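Local coordinates for odorant-binding protein 1F (PDB 3FIQ) that binds a wide variety of chemical odorants in the nasal epithelium as a secreted lipocalin, at residues A[87-92]-A[99-104]; A[19-24]-A[114-119]. One frame throughout, in Å; residues are numbered along the deposited sequence.

Overall arrangement
Both contacts belong to the wall of the antiparallel lipocalin barrel, and their centres lie about 9 Å apart. Contact 1 is the hairpin of strands 85-93 and 97-105; contact 2 pairs residues 19-24 of strand 14-23 with residues 114-119 of strand 111-119, 90 residues apart at their closest ends, and so closes the barrel. Strands 97-105 and 111-119 are neighbours, so the two contacts fuse: Asn102 O lies 2.8 Å from Val114 N and Phe100 N lies 2.9 Å from Leu116 O, both probable hydrogen bonds. Phe88, Val90, Phe100, Ile21, Val114 and Leu116 share the face turned away from helix 126-138, consistent with the interior in which lipocalins hold their ligands.

Contact 1. Residues A[87-92]-A[99-104]; sequences YFHVLK and FFHNVN
The carbonyl oxygen of Phe99 takes two backbone donors across the hairpin, Leu91 N at 2.8 Å and, in a weak bond, Lys92 N at 3.4 Å. Leu91 and Lys92 thus both face Phe99 in a classic beta bulge, which shifts the antiparallel register by one. The Lys92 chain runs alongside the Phe99 side chain and sets CD squarely over the ring, 3.6 Å from the Phe99 centroid, a CH-pi contact; its ammonium group forms a salt bridge with Glu131. Beyond the bulge, His89 and His101 form a hydrogen-bonded pair. With CG of His89 wedged between its backbone N and carbonyl carbon (chi1 68°), the imidazoles meet rim to rim, His89 CE1 3.5 Å from His101 ND1. One water bridges ND1 of both histidines and also donates to Tyr87 O, an oxygen that accepts Val103 N as well. On the other face, Phe88 directs its edge toward the face of Phe100 in an offset edge-to-face pair, planes at 81°, while Val90 CG2 touches Phe100 CE1 at 3.8 Å. Strand 78-81 flanks the Tyr87-Phe88 end of the hairpin, strand 111-119 flanks 99-104, and helix 126-138 packs on Phe99 through Leu132 and Leu135.

Contact 2. Residues A[19-24]-A[114-119]; sequences LYIVAD and VILVAG
Two branched side chains, Ile21 and Val114, meet through the methyls that lie trans to their own backbone nitrogens: Ile21 CG2 and, with chi1 at -176°, Val114 CG1 come within 3.6 Å. The same rotation of Ile21 sets CG1 beside the backbone N (chi1 -50°), which lays this second branch alongside Leu116 and brings Ile21 CG1 to 4.0 Å from Leu116 CD1. Ala23 extends the row, its CB 4.0 Å from Val114 CG2. On the opposite face, Val22 CG1 rests 3.9 Å from Ile115 CB, and Val117 reaches both Leu19 CB with CG1 and Tyr20 CB with CG2. Helix 126-138 covers this side, Leu132 packing on Ile115 and Val117, while the Tyr20 ring stacks with His148. The backbones are joined by four hydrogen bonds: Val22 and Ile115 exchange a reciprocal pair, Val117 N donates to Tyr20 O at 2.8 Å in an almost straight bond (178°), and Val117 O accepts Leu19 N at 2.8 Å. These four bonds lie between two mainly apolar faces, consistent with their burial; the seam that closes the barrel therefore combines backbone hydrogen bonding with hydrocarbon packing, with no salt bridge between the two segments.

Contact 1. Residues A[87-92]-A[99-104]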
ATOM      1  N   TYR A  87      -3.397  -8.148  -6.234  1.00  5.92           N
ATOM      2  CA  TYR A  87      -4.178  -8.864  -5.272  1.00  5.98           C
ATOM      3  C   TYR A  87      -3.758  -8.368  -3.865  1.00  6.80           C
ATOM      4  O   TYR A  87      -2.652  -8.668  -3.392  1.00  5.86           O
ATOM      5  CB  TYR A  87      -3.906 -10.343  -5.380  1.00  6.38           C
ATOM      6  CG  TYR A  87      -4.007 -10.918  -6.744  1.00  6.78           C
ATOM      7  CD1 TYR A  87      -2.919 -10.952  -7.586  1.00  5.96           C
ATOM      8  CD2 TYR A  87      -5.172 -11.499  -7.166  1.00  6.03           C
ATOM      9  CE1 TYR A  87      -3.002 -11.492  -8.840  1.00  8.83           C
ATOM     10  CE2 TYR A  87      -5.311 -12.031  -8.452  1.00  6.22           C
ATOM     11  CZ  TYR A  87      -4.202 -12.034  -9.279  1.00  9.28           C
ATOM     12  OH  TYR A  87      -4.252 -12.560 -10.514  1.00 13.21           O
ATOM     13  N   PHE A  88      -4.624  -7.582  -3.222  1.00  5.46           N
ATOM     14  CA  PHE A  88      -4.254  -6.998  -1.955  1.00  6.31           C
ATOM     15  C   PHE A  88      -5.235  -7.229  -0.841  1.00  7.70           C
ATOM     16  O   PHE A  88      -6.419  -7.437  -1.065  1.00  6.46           O
ATOM     17  CB  PHE A  88      -3.884  -5.512  -2.132  1.00  7.32           C
ATOM     18  CG  PHE A  88      -4.996  -4.578  -2.469  1.00  7.75           C
ATOM     19  CD1 PHE A  88      -5.304  -4.245  -3.793  1.00  6.58           C
ATOM     20  CD2 PHE A  88      -5.694  -3.962  -1.432  1.00  5.30           C
ATOM     21  CE1 PHE A  88      -6.299  -3.328  -4.062  1.00  8.52           C
ATOM     22  CE2 PHE A  88      -6.688  -3.044  -1.721  1.00  6.35           C
ATOM     23  CZ  PHE A  88      -6.960  -2.704  -3.003  1.00  6.52           C
ATOM     24  N   HIS A  89      -4.738  -7.251   0.392  1.00  7.64           N
ATOM     25  CA  HIS A  89      -5.617  -7.456   1.532  1.00  8.21           C
ATOM     26  C   HIS A  89      -5.006  -6.820   2.777  1.00  9.88           C
ATOM     27  O   HIS A  89      -3.849  -6.408   2.770  1.00  7.32           O
ATOM     28  CB  HIS A  89      -5.952  -8.968   1.731  1.00  6.97           C
ATOM     29  CG  HIS A  89      -4.812  -9.841   2.169  1.00  9.54           C
ATOM     30  ND1 HIS A  89      -3.790 -10.242   1.342  1.00 10.74           N
ATOM     31  CD2 HIS A  89      -4.565 -10.438   3.359  1.00 14.59           C
ATOM     32  CE1 HIS A  89      -2.955 -11.031   2.007  1.00 10.84           C
ATOM     33  NE2 HIS A  89      -3.390 -11.142   3.235  1.00 15.60           N
ATOM     34  N   VAL A  90      -5.768  -6.773   3.872  1.00 10.36           N
ATOM     35  CA  VAL A  90      -5.331  -6.089   5.082  1.00  6.53           C
ATOM     36  C   VAL A  90      -4.682  -7.079   6.044  1.00  9.27           C
ATOM     37  O   VAL A  90      -5.252  -8.111   6.328  1.00 12.86           O
ATOM     38  CB  VAL A  90      -6.553  -5.456   5.734  1.00  9.07           C
ATOM     39  CG1 VAL A  90      -6.148  -4.804   7.104  1.00 10.74           C
ATOM     40  CG2 VAL A  90      -7.147  -4.392   4.800  1.00 11.30           C
ATOM     41  N   LEU A  91      -3.467  -6.837   6.445  1.00  8.59           N
ATOM     42  CA  LEU A  91      -2.787  -7.705   7.371  1.00  8.50           C
ATOM     43  C   LEU A  91      -2.946  -7.209   8.782  1.00 11.44           C
ATOM     44  O   LEU A  91      -2.943  -7.987   9.746  1.00 17.06           O
ATOM     45  CB  LEU A  91      -1.270  -7.722   7.137  1.00 11.50           C
ATOM     46  CG  LEU A  91      -0.689  -8.175   5.882  1.00 11.61           C
ATOM     47  CD1 LEU A  91       0.841  -8.027   5.900  1.00 13.71           C
ATOM     48  CD2 LEU A  91      -1.089  -9.624   5.643  1.00 16.25           C
ATOM     49  N   LYS A  92      -3.049  -5.915   8.978  1.00 11.27           N
ATOM     50  CA  LYS A  92      -3.154  -5.355  10.313  1.00 15.84           C
ATOM     51  C   LYS A  92      -3.849  -4.052  10.212  1.00  9.94           C
ATOM     52  O   LYS A  92      -3.665  -3.307   9.282  1.00 11.56           O
ATOM     53  CB  LYS A  92      -1.791  -5.117  10.942  1.00 17.84           C
ATOM     54  CG  LYS A  92      -1.792  -4.215  12.198  1.00 38.92           C
ATOM     55  CD  LYS A  92      -0.459  -3.491  12.370  1.00 35.93           C
ATOM     56  CE  LYS A  92      -0.561  -2.349  13.342  1.00 35.55           C
ATOM     57  NZ  LYS A  92      -0.400  -2.884  14.703  1.00 37.73           N
ATOM     58  N   PHE A  99      -1.635  -1.950   7.665  1.00  6.55           N
ATOM     59  CA  PHE A  99      -0.669  -2.726   6.884  1.00  7.04           C
ATOM     60  C   PHE A  99      -1.356  -3.532   5.777  1.00  8.01           C
ATOM     61  O   PHE A  99      -2.206  -4.368   6.090  1.00  8.12           O
ATOM     62  CB  PHE A  99       0.073  -3.729   7.748  1.00  6.10           C
ATOM     63  CG  PHE A  99       1.018  -3.154   8.810  1.00  6.96           C
ATOM     64  CD1 PHE A  99       1.153  -1.782   9.097  1.00 11.50           C
ATOM     65  CD2 PHE A  99       1.865  -4.032   9.452  1.00 13.43           C
ATOM     66  CE1 PHE A  99       2.022  -1.354  10.054  1.00 13.89           C
ATOM     67  CE2 PHE A  99       2.730  -3.584  10.429  1.00 15.00           C
ATOM     68  CZ  PHE A  99       2.804  -2.285  10.734  1.00 11.20           C
ATOM     69  N   PHE A 100      -1.101  -3.243   4.508  1.00  4.97           N
ATOM     70  CA  PHE A 100      -1.617  -3.984   3.381  1.00  5.72           C
ATOM     71  C   PHE A 100      -0.551  -4.921   2.862  1.00  8.70           C
ATOM     72  O   PHE A 100       0.604  -4.614   2.830  1.00  6.98           O
ATOM     73  CB  PHE A 100      -1.942  -3.044   2.202  1.00  4.95           C
ATOM     74  CG  PHE A 100      -3.172  -2.193   2.407  1.00  5.66           C
ATOM     75  CD1 PHE A 100      -4.415  -2.711   2.236  1.00  9.21           C
ATOM     76  CD2 PHE A 100      -3.050  -0.827   2.683  1.00  8.32           C
ATOM     77  CE1 PHE A 100      -5.545  -1.915   2.353  1.00 10.97           C
ATOM     78  CE2 PHE A 100      -4.202  -0.033   2.820  1.00  8.59           C
ATOM     79  CZ  PHE A 100      -5.462  -0.621   2.642  1.00  8.98           C
ATOM     80  N   HIS A 101      -0.974  -6.091   2.403  1.00  4.74           N
ATOM     81  CA  HIS A 101      -0.146  -6.985   1.653  1.00  5.42           C
ATOM     82  C   HIS A 101      -0.676  -6.964   0.228  1.00  8.10           C
ATOM     83  O   HIS A 101      -1.893  -6.970  -0.004  1.00  8.19           O
ATOM     84  CB  HIS A 101      -0.271  -8.398   2.161  1.00  6.34           C
ATOM     85  CG  HIS A 101       0.578  -9.359   1.422  1.00  9.93           C
ATOM     86  ND1 HIS A 101       0.064 -10.256   0.508  1.00 18.49           N
ATOM     87  CD2 HIS A 101       1.901  -9.608   1.484  1.00 15.49           C
ATOM     88  CE1 HIS A 101       1.048 -10.983   0.015  1.00 17.35           C
ATOM     89  NE2 HIS A 101       2.166 -10.613   0.587  1.00 16.72           N
ATOM     90  N   ASN A 102       0.226  -6.785  -0.738  1.00  4.17           N
ATOM     91  CA  ASN A 102      -0.117  -6.809  -2.154  1.00  6.27           C
ATOM     92  C   ASN A 102       0.819  -7.764  -2.911  1.00  8.07           C
ATOM     93  O   ASN A 102       1.992  -7.862  -2.622  1.00  7.57           O
ATOM     94  CB  ASN A 102      -0.029  -5.429  -2.794  1.00  4.16           C
ATOM     95  CG  ASN A 102      -0.458  -5.426  -4.269  1.00  7.49           C
ATOM     96  OD1 ASN A 102       0.275  -4.845  -5.170  1.00 11.55           O
ATOM     97  ND2 ASN A 102      -1.553  -5.975  -4.560  1.00  6.09           N
ATOM     98  N   VAL A 103       0.247  -8.546  -3.825  1.00  4.82           N
ATOM     99  CA  VAL A 103       0.982  -9.306  -4.795  1.00  4.36           C
ATOM    100  C   VAL A 103       0.691  -8.623  -6.134  1.00  5.33           C
ATOM    101  O   VAL A 103      -0.472  -8.501  -6.586  1.00  5.81           O
ATOM    102  CB  VAL A 103       0.540 -10.775  -4.870  1.00  8.40           C
ATOM    103  CG1 VAL A 103       1.373 -11.456  -5.940  1.00 11.22           C
ATOM    104  CG2 VAL A 103       0.767 -11.375  -3.472  1.00  8.21           C
ATOM    105  N   ASN A 104       1.740  -8.145  -6.752  1.00  5.58           N
ATOM    106  CA  ASN A 104       1.699  -7.570  -8.137  1.00  7.25           C
ATOM    107  C   ASN A 104       2.311  -8.501  -9.089  1.00  6.99           C
ATOM    108  O   ASN A 104       3.439  -9.019  -8.881  1.00  6.80           O
ATOM    109  CB  ASN A 104       2.425  -6.253  -8.143  1.00  4.78           C
ATOM    110  CG  ASN A 104       2.607  -5.655  -9.510  1.00  5.05           C
ATOM    111  OD1 ASN A 104       3.646  -5.858 -10.135  1.00 10.90           O
ATOM    112  ND2 ASN A 104       1.596  -4.926 -10.019  1.00  5.43           N
TER
HETATM  113  O   HOH W   1      -2.232 -10.337  -1.178  1.00 13.47           O

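Contact 2. Residues A[19-24]-A[114-119]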
ATOM      1  N   LEU A  19       3.549   5.486   4.675  1.00  5.00           N
ATOM      2  CA  LEU A  19       4.709   5.614   5.556  1.00  5.26           C
ATOM      3  C   LEU A  19       5.893   4.777   5.135  1.00  5.23           C
ATOM      4  O   LEU A  19       7.012   5.292   5.051  1.00  5.39           O
ATOM      5  CB  LEU A  19       4.325   5.259   6.995  1.00  5.49           C
ATOM      6  CG  LEU A  19       3.199   6.078   7.634  1.00  6.85           C
ATOM      7  CD1 LEU A  19       3.071   5.761   9.123  1.00  9.81           C
ATOM      8  CD2 LEU A  19       3.465   7.531   7.475  1.00 12.11           C
ATOM      9  N   TYR A  20       5.664   3.477   4.841  1.00  5.09           N
ATOM     10  CA  TYR A  20       6.715   2.581   4.461  1.00  5.13           C
ATOM     11  C   TYR A  20       6.194   1.653   3.392  1.00  4.90           C
ATOM     12  O   TYR A  20       5.013   1.317   3.374  1.00  4.97           O
ATOM     13  CB  TYR A  20       7.169   1.691   5.637  1.00  5.41           C
ATOM     14  CG  TYR A  20       7.865   2.437   6.762  1.00  5.75           C
ATOM     15  CD1 TYR A  20       9.245   2.608   6.725  1.00  5.97           C
ATOM     16  CD2 TYR A  20       7.156   2.956   7.809  1.00  6.33           C
ATOM     17  CE1 TYR A  20       9.871   3.350   7.738  1.00  7.31           C
ATOM     18  CE2 TYR A  20       7.776   3.719   8.787  1.00  7.13           C
ATOM     19  CZ  TYR A  20       9.115   3.846   8.787  1.00  9.44           C
ATOM     20  OH  TYR A  20       9.701   4.601   9.789  1.00 10.62           O
ATOM     21  N   ILE A  21       7.098   1.218   2.500  1.00  4.90           N
ATOM     22  CA  ILE A  21       6.783   0.103   1.611  1.00  4.80           C
ATOM     23  C   ILE A  21       7.954  -0.846   1.625  1.00  7.39           C
ATOM     24  O   ILE A  21       9.080  -0.419   1.502  1.00  6.89           O
ATOM     25  CB  ILE A  21       6.564   0.565   0.146  1.00  4.63           C
ATOM     26  CG1 ILE A  21       5.598   1.708   0.031  1.00  4.49           C
ATOM     27  CG2 ILE A  21       6.125  -0.572  -0.716  1.00  7.70           C
ATOM     28  CD1 ILE A  21       5.458   2.277  -1.377  1.00  6.18           C
ATOM     29  N   VAL A  22       7.713  -2.161   1.712  1.00  5.51           N
ATOM     30  CA  VAL A  22       8.810  -3.105   1.585  1.00  6.23           C
ATOM     31  C   VAL A  22       8.415  -4.158   0.555  1.00  7.72           C
ATOM     32  O   VAL A  22       7.246  -4.526   0.460  1.00  7.34           O
ATOM     33  CB  VAL A  22       9.173  -3.688   2.889  1.00  9.70           C
ATOM     34  CG1 VAL A  22       8.113  -4.492   3.439  1.00 13.90           C
ATOM     35  CG2 VAL A  22      10.507  -4.495   2.791  1.00 10.64           C
ATOM     36  N   ALA A  23       9.328  -4.607  -0.290  1.00  6.81           N
ATOM     37  CA  ALA A  23       8.952  -5.533  -1.356  1.00  6.70           C
ATOM     38  C   ALA A  23      10.138  -6.443  -1.672  1.00  8.02           C
ATOM     39  O   ALA A  23      11.253  -6.086  -1.352  1.00  8.35           O
ATOM     40  CB  ALA A  23       8.527  -4.817  -2.609  1.00  5.89           C
ATOM     41  N   ASP A  24       9.897  -7.621  -2.254  1.00  6.61           N
ATOM     42  CA  ASP A  24      11.006  -8.497  -2.582  1.00  6.59           C
ATOM     43  C   ASP A  24      11.716  -8.194  -3.868  1.00  8.91           C
ATOM     44  O   ASP A  24      12.801  -8.735  -4.073  1.00 15.22           O
ATOM     45  CB  ASP A  24      10.561  -9.981  -2.577  1.00  8.92           C
ATOM     46  CG  ASP A  24       9.453 -10.275  -3.472  1.00  8.95           C
ATOM     47  OD1 ASP A  24       8.854  -9.373  -4.064  1.00  9.04           O
ATOM     48  OD2 ASP A  24       9.066 -11.482  -3.522  1.00 14.33           O
ATOM     49  N   VAL A 114       4.594  -7.364  -1.635  1.00  5.58           N
ATOM     50  CA  VAL A 114       4.709  -6.023  -1.083  1.00  5.57           C
ATOM     51  C   VAL A 114       3.951  -5.924   0.240  1.00  6.57           C
ATOM     52  O   VAL A 114       2.866  -6.472   0.394  1.00  6.96           O
ATOM     53  CB  VAL A 114       4.086  -5.008  -2.048  1.00  5.77           C
ATOM     54  CG1 VAL A 114       4.289  -3.564  -1.532  1.00  8.03           C
ATOM     55  CG2 VAL A 114       4.633  -5.129  -3.474  1.00  8.03           C
ATOM     56  N   ILE A 115       4.535  -5.251   1.218  1.00  5.66           N
ATOM     57  CA  ILE A 115       3.825  -4.780   2.378  1.00  5.46           C
ATOM     58  C   ILE A 115       3.893  -3.266   2.316  1.00  5.15           C
ATOM     59  O   ILE A 115       4.959  -2.695   2.170  1.00  5.67           O
ATOM     60  CB  ILE A 115       4.306  -5.343   3.716  1.00  5.89           C
ATOM     61  CG1 ILE A 115       4.150  -6.839   3.671  1.00  7.28           C
ATOM     62  CG2 ILE A 115       3.500  -4.665   4.898  1.00  7.13           C
ATOM     63  CD1 ILE A 115       4.863  -7.524   4.937  1.00 10.18           C
ATOM     64  N   LEU A 116       2.730  -2.621   2.330  1.00  4.00           N
ATOM     65  CA  LEU A 116       2.642  -1.169   2.322  1.00  6.55           C
ATOM     66  C   LEU A 116       1.947  -0.702   3.597  1.00  5.98           C
ATOM     67  O   LEU A 116       0.898  -1.229   3.983  1.00  6.41           O
ATOM     68  CB  LEU A 116       1.816  -0.702   1.072  1.00  6.29           C
ATOM     69  CG  LEU A 116       1.682   0.820   0.978  1.00  6.66           C
ATOM     70  CD1 LEU A 116       1.643   1.216  -0.475  1.00  6.37           C
ATOM     71  CD2 LEU A 116       0.430   1.305   1.572  1.00  6.10           C
ATOM     72  N   VAL A 117       2.546   0.256   4.299  1.00  4.19           N
ATOM     73  CA  VAL A 117       1.973   0.811   5.507  1.00  5.56           C
ATOM     74  C   VAL A 117       1.346   2.150   5.232  1.00  5.99           C
ATOM     75  O   VAL A 117       2.045   3.112   4.832  1.00  5.69           O
ATOM     76  CB  VAL A 117       3.111   0.988   6.557  1.00  7.86           C
ATOM     77  CG1 VAL A 117       2.567   1.596   7.835  1.00 10.02           C
ATOM     78  CG2 VAL A 117       3.791  -0.322   6.888  1.00  8.19           C
ATOM     79  N   ALA A 118       0.025   2.216   5.387  1.00  5.05           N
ATOM     80  CA  ALA A 118      -0.746   3.453   5.168  1.00  6.53           C
ATOM     81  C   ALA A 118      -1.086   4.040   6.539  1.00  6.04           C
ATOM     82  O   ALA A 118      -1.337   3.306   7.479  1.00  7.19           O
ATOM     83  CB  ALA A 118      -2.022   3.153   4.429  1.00  5.69           C
ATOM     84  N   GLY A 119      -1.068   5.342   6.612  1.00  5.36           N
ATOM     85  CA  GLY A 119      -1.297   6.025   7.875  1.00  5.78           C
ATOM     86  C   GLY A 119      -2.125   7.285   7.827  1.00  9.39           C
ATOM     87  O   GLY A 119      -2.172   7.941   6.827  1.00  8.06           O
TER